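Local coordinates for cysteine synthase (Fusobacterium nucleatum subsp. nucleatum strain ATCC 25586, PDB 5XEM), which probably makes L-cysteine from O-acetyl-L-serine and hydrogen sulfide with pyridoxal 5'-phosphate, and is caught here with L-lanthionine as a Schiff base on the cofactor, at residues L92-I105 against T113-C127. Sequence-based numbering, arbitrary orientation.
With 85F ((2R)-2-azanyl-3-[(2R)-2-azanyl-3-oxidanyl-3-oxidanylidene-propyl]sulfanyl-propanoic acid), chain C; ACT (acetate ion), chain E.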
ATOM      1  N   LEU A  92       7.764 -18.554  10.697  1.00 11.34           N
ATOM      2  CA  LEU A  92       8.453 -17.319  11.087  1.00 11.15           C
ATOM      3  C   LEU A  92       8.043 -16.970  12.526  1.00 10.99           C
ATOM      4  O   LEU A  92       6.849 -17.072  12.876  1.00 10.51           O
ATOM      5  CB  LEU A  92       8.042 -16.168  10.146  1.00 11.41           C
ATOM      6  CG  LEU A  92       8.618 -14.765  10.458  1.00 11.40           C
ATOM      7  CD1 LEU A  92      10.144 -14.742  10.307  1.00 10.70           C
ATOM      8  CD2 LEU A  92       7.970 -13.699   9.565  1.00 11.07           C
ATOM      9  N   LYS A  93       9.027 -16.612  13.345  1.00 11.09           N
ATOM     10  CA  LYS A  93       8.827 -16.034  14.667  1.00 12.45           C
ATOM     11  C   LYS A  93       9.528 -14.686  14.678  1.00 12.55           C
ATOM     12  O   LYS A  93      10.661 -14.571  14.221  1.00 12.26           O
ATOM     13  CB  LYS A  93       9.398 -16.940  15.764  1.00 13.71           C
ATOM     14  CG  LYS A  93       8.789 -18.324  15.851  1.00 15.60           C
ATOM     15  CD  LYS A  93       9.287 -19.046  17.093  1.00 18.63           C
ATOM     16  CE  LYS A  93       8.659 -20.424  17.190  1.00 20.99           C
ATOM     17  NZ  LYS A  93       8.714 -20.979  18.581  1.00 25.96           N
ATOM     18  N   ILE A  94       8.833 -13.656  15.167  1.00 12.60           N
ATOM     19  CA  ILE A  94       9.360 -12.320  15.205  1.00 13.28           C
ATOM     20  C   ILE A  94       9.341 -11.805  16.648  1.00 13.08           C
ATOM     21  O   ILE A  94       8.405 -12.077  17.398  1.00 12.86           O
ATOM     22  CB  ILE A  94       8.528 -11.393  14.298  1.00 14.54           C
ATOM     23  CG1 ILE A  94       8.767 -11.743  12.819  1.00 14.38           C
ATOM     24  CG2 ILE A  94       8.798  -9.942  14.629  1.00 15.98           C
ATOM     25  CD1 ILE A  94      10.133 -11.408  12.308  1.00 15.37           C
ATOM     26  N   VAL A  95      10.398 -11.108  17.030  1.00 12.99           N
ATOM     27  CA  VAL A  95      10.466 -10.407  18.323  1.00 14.45           C
ATOM     28  C   VAL A  95      10.492  -8.933  18.053  1.00 15.45           C
ATOM     29  O   VAL A  95      11.324  -8.453  17.262  1.00 14.32           O
ATOM     30  CB  VAL A  95      11.697 -10.776  19.158  1.00 14.68           C
ATOM     31  CG1 VAL A  95      11.619 -10.105  20.522  1.00 15.09           C
ATOM     32  CG2 VAL A  95      11.789 -12.299  19.308  1.00 15.20           C
ATOM     33  N   MET A  96       9.605  -8.197  18.726  1.00 17.08           N
ATOM     34  CA  MET A  96       9.453  -6.764  18.500  0.60 18.59           C
ATOM     35  C   MET A  96       9.199  -6.030  19.816  1.00 19.70           C
ATOM     36  O   MET A  96       8.646  -6.623  20.737  1.00 19.40           O
ATOM     37  CB  MET A  96       8.262  -6.531  17.559  0.60 19.47           C
ATOM     38  CG  MET A  96       8.092  -5.107  17.044  0.60 20.96           C
ATOM     39  SD  MET A  96       6.782  -4.964  15.803  0.60 22.00           S
ATOM     40  CE  MET A  96       5.435  -5.681  16.746  0.60 21.04           C
ATOM     41  N   PRO A  97       9.565  -4.739  19.883  1.00 21.24           N
ATOM     42  CA  PRO A  97       9.180  -3.965  21.068  1.00 23.40           C
ATOM     43  C   PRO A  97       7.672  -3.706  21.118  1.00 28.01           C
ATOM     44  O   PRO A  97       7.069  -3.412  20.088  1.00 25.97           O
ATOM     45  CB  PRO A  97       9.905  -2.627  20.867  1.00 22.58           C
ATOM     46  CG  PRO A  97      10.970  -2.883  19.874  1.00 23.11           C
ATOM     47  CD  PRO A  97      10.379  -3.931  18.967  1.00 21.71           C
ATOM     48  N   ASP A  98       7.103  -3.762  22.321  1.00 30.85           N
ATOM     49  CA  ASP A  98       5.696  -3.426  22.555  1.00 32.23           C
ATOM     50  C   ASP A  98       5.300  -1.941  22.395  1.00 34.06           C
ATOM     51  O   ASP A  98       4.132  -1.620  22.556  1.00 39.42           O
ATOM     52  CB  ASP A  98       5.253  -3.960  23.932  1.00 30.82           C
ATOM     53  CG  ASP A  98       5.977  -3.282  25.112  1.00 32.15           C
ATOM     54  OD1 ASP A  98       6.538  -2.174  24.931  1.00 29.13           O
ATOM     55  OD2 ASP A  98       5.987  -3.867  26.209  1.00 32.24           O
ATOM     56  N   THR A  99       6.227  -1.052  22.040  1.00 36.46           N
ATOM     57  CA  THR A  99       5.929   0.388  21.959  1.00 37.59           C
ATOM     58  C   THR A  99       5.683   0.906  20.519  1.00 43.96           C
ATOM     59  O   THR A  99       5.591   2.116  20.296  1.00 47.35           O
ATOM     60  CB  THR A  99       7.068   1.210  22.615  1.00 37.67           C
ATOM     61  OG1 THR A  99       8.329   0.785  22.094  1.00 37.09           O
ATOM     62  CG2 THR A  99       7.081   1.016  24.122  1.00 34.85           C
ATOM     63  N   MET A 100       5.590   0.010  19.538  1.00 45.06           N
ATOM     64  CA  MET A 100       5.432   0.432  18.141  1.00 47.28           C
ATOM     65  C   MET A 100       3.943   0.474  17.765  1.00 46.80           C
ATOM     66  O   MET A 100       3.093  -0.044  18.501  1.00 47.77           O
ATOM     67  CB  MET A 100       6.233  -0.488  17.193  1.00 50.32           C
ATOM     68  CG  MET A 100       7.708  -0.703  17.577  1.00 51.11           C
ATOM     69  SD  MET A 100       8.817   0.714  17.340  1.00 51.13           S
ATOM     70  CE  MET A 100       8.230   1.902  18.559  1.00 53.54           C
ATOM     71  N   SER A 101       3.636   1.114  16.634  1.00 43.73           N
ATOM     72  CA  SER A 101       2.248   1.234  16.168  1.00 42.24           C
ATOM     73  C   SER A 101       1.593  -0.161  16.156  1.00 40.65           C
ATOM     74  O   SER A 101       2.163  -1.100  15.597  1.00 39.10           O
ATOM     75  CB  SER A 101       2.186   1.890  14.777  1.00 40.44           C
ATOM     76  OG  SER A 101       2.578   0.994  13.745  1.00 39.23           O
ATOM     77  N   ILE A 102       0.405  -0.298  16.755  1.00 39.91           N
ATOM     78  CA  ILE A 102      -0.186  -1.648  16.948  1.00 38.67           C
ATOM     79  C   ILE A 102      -0.648  -2.284  15.611  1.00 35.38           C
ATOM     80  O   ILE A 102      -0.969  -3.475  15.547  1.00 33.38           O
ATOM     81  CB  ILE A 102      -1.340  -1.696  18.006  1.00 39.97           C
ATOM     82  CG1 ILE A 102      -1.161  -0.646  19.120  1.00 39.52           C
ATOM     83  CG2 ILE A 102      -1.411  -3.094  18.630  1.00 38.98           C
ATOM     84  CD1 ILE A 102      -2.237  -0.675  20.192  1.00 39.94           C
ATOM     85  N   GLU A 103      -0.678  -1.490  14.539  1.00 34.50           N
ATOM     86  CA  GLU A 103      -0.915  -2.052  13.209  1.00 34.01           C
ATOM     87  C   GLU A 103       0.183  -3.071  12.845  1.00 32.44           C
ATOM     88  O   GLU A 103      -0.085  -4.033  12.136  1.00 29.29           O
ATOM     89  CB  GLU A 103      -1.019  -0.965  12.133  1.00 34.71           C
ATOM     90  CG  GLU A 103      -2.236  -0.048  12.265  1.00 35.15           C
ATOM     91  CD  GLU A 103      -1.920   1.266  12.963  1.00 37.09           C
ATOM     92  OE1 GLU A 103      -1.288   1.225  14.039  1.00 35.84           O
ATOM     93  OE2 GLU A 103      -2.308   2.332  12.431  1.00 37.51           O
ATOM     94  N   ARG A 104       1.406  -2.873  13.348  1.00 31.07           N
ATOM     95  CA  ARG A 104       2.517  -3.771  13.014  1.00 28.70           C
ATOM     96  C   ARG A 104       2.252  -5.223  13.457  1.00 26.95           C
ATOM     97  O   ARG A 104       2.488  -6.137  12.678  1.00 25.42           O
ATOM     98  CB  ARG A 104       3.846  -3.239  13.581  1.00 29.45           C
ATOM     99  CG  ARG A 104       4.331  -1.922  12.958  1.00 30.01           C
ATOM    100  CD  ARG A 104       5.529  -1.411  13.762  1.00 31.48           C
ATOM    101  NE  ARG A 104       6.208  -0.184  13.311  1.00 35.55           N
ATOM    102  CZ  ARG A 104       6.793  -0.009  12.122  1.00 33.27           C
ATOM    103  NH1 ARG A 104       6.727  -0.965  11.190  1.00 39.56           N
ATOM    104  NH2 ARG A 104       7.418   1.119  11.846  1.00 26.11           N
ATOM    105  N   ILE A 105       1.757  -5.435  14.683  1.00 25.71           N
ATOM    106  CA  ILE A 105       1.495  -6.790  15.193  1.00 26.39           C
ATOM    107  C   ILE A 105       0.392  -7.448  14.374  1.00 25.10           C
ATOM    108  O   ILE A 105       0.472  -8.619  14.047  1.00 20.15           O
ATOM    109  CB  ILE A 105       1.023  -6.844  16.668  1.00 26.99           C
ATOM    110  CG1 ILE A 105       2.051  -6.285  17.653  1.00 29.83           C
ATOM    111  CG2 ILE A 105       0.803  -8.284  17.117  1.00 27.69           C
ATOM    112  CD1 ILE A 105       1.553  -6.340  19.094  1.00 29.04           C
ATOM    113  N   THR A 113       2.508 -14.884  11.102  1.00 15.24           N
ATOM    114  CA  THR A 113       3.679 -14.761  11.959  1.00 16.36           C
ATOM    115  C   THR A 113       3.316 -15.010  13.411  1.00 17.54           C
ATOM    116  O   THR A 113       2.232 -14.621  13.857  1.00 18.11           O
ATOM    117  CB  THR A 113       4.299 -13.355  11.858  1.00 17.50           C
ATOM    118  OG1 THR A 113       4.405 -12.979  10.491  1.00 16.87           O
ATOM    119  CG2 THR A 113       5.703 -13.307  12.508  1.00 16.91           C
ATOM    120  N   GLU A 114       4.211 -15.656  14.159  1.00 17.52           N
ATOM    121  CA  GLU A 114       4.129 -15.610  15.619  1.00 18.60           C
ATOM    122  C   GLU A 114       4.936 -14.420  16.134  1.00 18.86           C
ATOM    123  O   GLU A 114       6.124 -14.312  15.837  1.00 16.54           O
ATOM    124  CB  GLU A 114       4.662 -16.898  16.249  1.00 20.20           C
ATOM    125  CG  GLU A 114       4.487 -16.914  17.764  1.00 21.29           C
ATOM    126  CD  GLU A 114       5.227 -18.049  18.436  1.00 24.30           C
ATOM    127  OE1 GLU A 114       5.516 -19.066  17.773  1.00 23.43           O
ATOM    128  OE2 GLU A 114       5.512 -17.933  19.648  1.00 26.74           O
ATOM    129  N   VAL A 115       4.294 -13.533  16.908  1.00 18.40           N
ATOM    130  CA  VAL A 115       4.887 -12.263  17.332  1.00 19.09           C
ATOM    131  C   VAL A 115       5.102 -12.320  18.846  1.00 20.71           C
ATOM    132  O   VAL A 115       4.176 -12.616  19.590  1.00 22.34           O
ATOM    133  CB  VAL A 115       4.022 -11.045  16.948  1.00 20.28           C
ATOM    134  CG1 VAL A 115       4.646  -9.737  17.459  1.00 20.31           C
ATOM    135  CG2 VAL A 115       3.826 -10.973  15.428  1.00 19.55           C
ATOM    136  N   ILE A 116       6.342 -12.097  19.281  1.00 18.96           N
ATOM    137  CA  ILE A 116       6.735 -12.116  20.694  1.00 20.81           C
ATOM    138  C   ILE A 116       7.207 -10.701  21.028  1.00 20.41           C
ATOM    139  O   ILE A 116       7.986 -10.102  20.263  1.00 17.86           O
ATOM    140  CB  ILE A 116       7.877 -13.115  20.924  1.00 22.22           C
ATOM    141  CG1 ILE A 116       7.367 -14.538  20.708  1.00 22.45           C
ATOM    142  CG2 ILE A 116       8.466 -12.961  22.323  1.00 23.71           C
ATOM    143  CD1 ILE A 116       8.415 -15.494  20.239  1.00 24.01           C
ATOM    144  N   LEU A 117       6.725 -10.156  22.141  1.00 20.37           N
ATOM    145  CA  LEU A 117       6.973  -8.764  22.466  1.00 21.66           C
ATOM    146  C   LEU A 117       7.955  -8.645  23.612  1.00 21.46           C
ATOM    147  O   LEU A 117       7.939  -9.464  24.514  1.00 22.46           O
ATOM    148  CB  LEU A 117       5.680  -8.060  22.886  1.00 23.44           C
ATOM    149  CG  LEU A 117       4.553  -8.063  21.856  1.00 23.86           C
ATOM    150  CD1 LEU A 117       3.288  -7.454  22.474  1.00 27.27           C
ATOM    151  CD2 LEU A 117       4.973  -7.309  20.606  1.00 24.92           C
ATOM    152  N   THR A 118       8.793  -7.621  23.552  1.00 21.63           N
ATOM    153  CA  THR A 118       9.650  -7.264  24.668  1.00 23.24           C
ATOM    154  C   THR A 118       9.368  -5.828  25.091  1.00 24.22           C
ATOM    155  O   THR A 118       8.797  -5.015  24.334  1.00 24.49           O
ATOM    156  CB  THR A 118      11.139  -7.409  24.295  1.00 24.19           C
ATOM    157  OG1 THR A 118      11.401  -6.640  23.123  1.00 23.17           O
ATOM    158  CG2 THR A 118      11.486  -8.871  24.041  1.00 24.09           C
ATOM    159  N   ASP A 119       9.817  -5.506  26.298  1.00 26.13           N
ATOM    160  CA  ASP A 119       9.640  -4.179  26.864  1.00 27.69           C
ATOM    161  C   ASP A 119      10.269  -3.118  25.963  1.00 25.23           C
ATOM    162  O   ASP A 119      11.482  -3.083  25.776  1.00 24.54           O
ATOM    163  CB  ASP A 119      10.276  -4.165  28.268  1.00 32.25           C
ATOM    164  CG  ASP A 119       9.751  -3.072  29.144  1.00 35.96           C
ATOM    165  OD1 ASP A 119       9.419  -1.982  28.615  1.00 40.51           O
ATOM    166  OD2 ASP A 119       9.676  -3.292  30.377  1.00 42.36           O
ATOM    167  N   GLY A 120       9.445  -2.231  25.420  1.00 25.16           N
ATOM    168  CA  GLY A 120       9.918  -1.183  24.522  1.00 24.89           C
ATOM    169  C   GLY A 120      10.920  -0.197  25.091  1.00 25.74           C
ATOM    170  O   GLY A 120      11.746   0.368  24.344  1.00 23.73           O
ATOM    171  N   SER A 121      10.879  -0.006  26.413  1.00 25.83           N
ATOM    172  CA  SER A 121      11.813   0.882  27.088  1.00 24.90           C
ATOM    173  C   SER A 121      13.256   0.403  26.873  1.00 24.59           C
ATOM    174  O   SER A 121      14.171   1.216  26.819  1.00 23.62           O
ATOM    175  CB  SER A 121      11.469   0.993  28.586  1.00 26.27           C
ATOM    176  OG  SER A 121      11.911  -0.131  29.332  1.00 27.36           O
ATOM    177  N   LEU A 122      13.425  -0.910  26.710  1.00 23.01           N
ATOM    178  CA  LEU A 122      14.737  -1.540  26.484  1.00 23.08           C
ATOM    179  C   LEU A 122      15.248  -1.515  25.042  1.00 22.16           C
ATOM    180  O   LEU A 122      16.391  -1.909  24.799  1.00 24.58           O
ATOM    181  CB  LEU A 122      14.693  -2.983  26.967  1.00 23.15           C
ATOM    182  CG  LEU A 122      14.286  -3.172  28.437  1.00 24.13           C
ATOM    183  CD1 LEU A 122      14.138  -4.651  28.769  1.00 24.07           C
ATOM    184  CD2 LEU A 122      15.291  -2.481  29.356  1.00 23.31           C
ATOM    185  N   GLY A 123      14.432  -1.065  24.090  1.00 20.61           N
ATOM    186  CA  GLY A 123      14.850  -0.959  22.691  1.00 20.08           C
ATOM    187  C   GLY A 123      15.084  -2.307  22.000  1.00 19.32           C
ATOM    188  O   GLY A 123      14.649  -3.355  22.500  1.00 17.49           O
ATOM    189  N   MET A 124      15.769  -2.275  20.858  1.00 18.49           N
ATOM    190  CA  MET A 124      16.005  -3.501  20.063  1.00 19.26           C
ATOM    191  C   MET A 124      16.990  -4.465  20.719  1.00 18.44           C
ATOM    192  O   MET A 124      17.012  -5.653  20.393  1.00 17.44           O
ATOM    193  CB  MET A 124      16.501  -3.158  18.656  1.00 20.08           C
ATOM    194  CG  MET A 124      15.476  -2.399  17.812  1.00 22.64           C
ATOM    195  SD  MET A 124      13.950  -3.350  17.573  1.00 26.58           S
ATOM    196  CE  MET A 124      14.672  -4.844  16.986  1.00 18.28           C
ATOM    197  N   LYS A 125      17.822  -3.963  21.630  1.00 17.88           N
ATOM    198  CA  LYS A 125      18.726  -4.833  22.397  1.00 17.78           C
ATOM    199  C   LYS A 125      17.936  -5.947  23.090  1.00 16.47           C
ATOM    200  O   LYS A 125      18.366  -7.105  23.095  1.00 16.26           O
ATOM    201  CB  LYS A 125      19.498  -3.988  23.418  1.00 19.92           C
ATOM    202  CG  LYS A 125      20.329  -4.750  24.436  1.00 23.73           C
ATOM    203  CD  LYS A 125      21.003  -3.827  25.466  1.00 25.21           C
ATOM    204  CE  LYS A 125      20.378  -2.438  25.641  1.00 27.87           C
ATOM    205  NZ  LYS A 125      18.993  -2.278  26.234  1.00 30.87           N
ATOM    206  N   ALA A 126      16.796  -5.602  23.673  1.00 15.17           N
ATOM    207  CA  ALA A 126      15.932  -6.563  24.349  1.00 15.16           C
ATOM    208  C   ALA A 126      15.401  -7.613  23.375  1.00 14.77           C
ATOM    209  O   ALA A 126      15.315  -8.792  23.718  1.00 14.62           O
ATOM    210  CB  ALA A 126      14.763  -5.857  25.051  1.00 15.24           C
ATOM    211  N   CYS A 127      15.036  -7.171  22.169  1.00 14.87           N
ATOM    212  CA  CYS A 127      14.579  -8.088  21.120  1.00 15.56           C
ATOM    213  C   CYS A 127      15.650  -9.109  20.749  1.00 16.06           C
ATOM    214  O   CYS A 127      15.372 -10.310  20.667  1.00 16.97           O
ATOM    215  CB  CYS A 127      14.192  -7.302  19.875  1.00 15.27           C
ATOM    216  SG  CYS A 127      12.882  -6.099  20.207  1.00 16.71           S
TER
HETATM  217  N   85F C 501      13.454  -0.544  10.496  1.00 14.23           N
HETATM  218  CA  85F C 501      14.029  -1.798  11.028  1.00 13.70           C
HETATM  219  CB  85F C 501      14.650  -1.557  12.421  1.00 15.71           C
HETATM  220  SG  85F C 501      16.139  -0.589  12.395  1.00 18.25           S
HETATM  221  CD  85F C 501      16.746  -0.543  14.096  1.00 16.79           C
HETATM  222  CE  85F C 501      15.780   0.117  15.115  1.00 16.87           C
HETATM  223  NZ2 85F C 501      15.302   1.424  14.645  1.00 16.00           N
HETATM  224  CZ1 85F C 501      16.567   0.320  16.438  1.00 17.16           C
HETATM  225  OH1 85F C 501      15.984   1.020  17.319  1.00 16.22           O
HETATM  226  OH2 85F C 501      17.716  -0.183  16.588  1.00 15.94           O
HETATM  227  C   85F C 501      12.983  -2.888  11.112  1.00 13.13           C
HETATM  228  OXT 85F C 501      12.004  -2.788  10.356  1.00 11.94           O
HETATM  229  O   85F C 501      13.199  -3.838  11.905  1.00 13.72           O
HETATM  230  C   ACT E 503       4.353 -17.970   9.115  1.00 18.49           C
HETATM  231  O   ACT E 503       3.310 -18.635   8.826  1.00 18.86           O
HETATM  232  OXT ACT E 503       4.905 -18.140  10.233  1.00 15.85           O
HETATM  233  CH3 ACT E 503       4.910 -16.987   8.108  1.00 18.37           C
HETATM  234  O   HOH W   1       8.009 -19.303  20.846  1.00 37.31           O
HETATM  235  O   HOH W   2       6.415  -2.573  28.686  1.00 36.72           O
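Ile-94 and Ile-116 are bonded backbone to backbone, Ile-116 N giving its hydrogen to Ile-94 O at 2.8 Å. Five more such bonds run from Glu-114 N on Leu-92 O to Asp-98 N on Thr-118 O, all through even-numbered residues, the pattern of parallel strands. Past the strand ends Asp-98 OD1 accepts from Gly-120 N at 2.9 Å, met from above the carboxylate plane; a chi1 of 65° at Asp-98 places the carboxylate between its backbone N and carbonyl carbon, within reach of Gly-120 N. Water 2 links Asp-98 OD2 to Asp-119 OD1, weakly at the latter, where two like charges come close.

Strands 92-97 and 114-118, joined through helix 103-110, make a beta-alpha-beta unit at the edge of the parallel sheet. From that helix Ile-105 reaches to the sheet, CD1 meeting Leu-117 CD2 tip to tip at 3.9 Å. On the other face helix 123-136 packs, Val-95 CG1 resting on Cys-127 CA (3.6 Å). Pro-97 CD lies 3.5 Å from Cys-127 SG. Met-124 lines the lanthionine pocket, its CG close against the carboxylate.

Among charges, Lys-93 NZ has its stronger salt bridge with Glu-138; that to Glu-114 OE1 is long (3.8 Å), and water 1 accepts from NZ and donates to Glu-114 OE2.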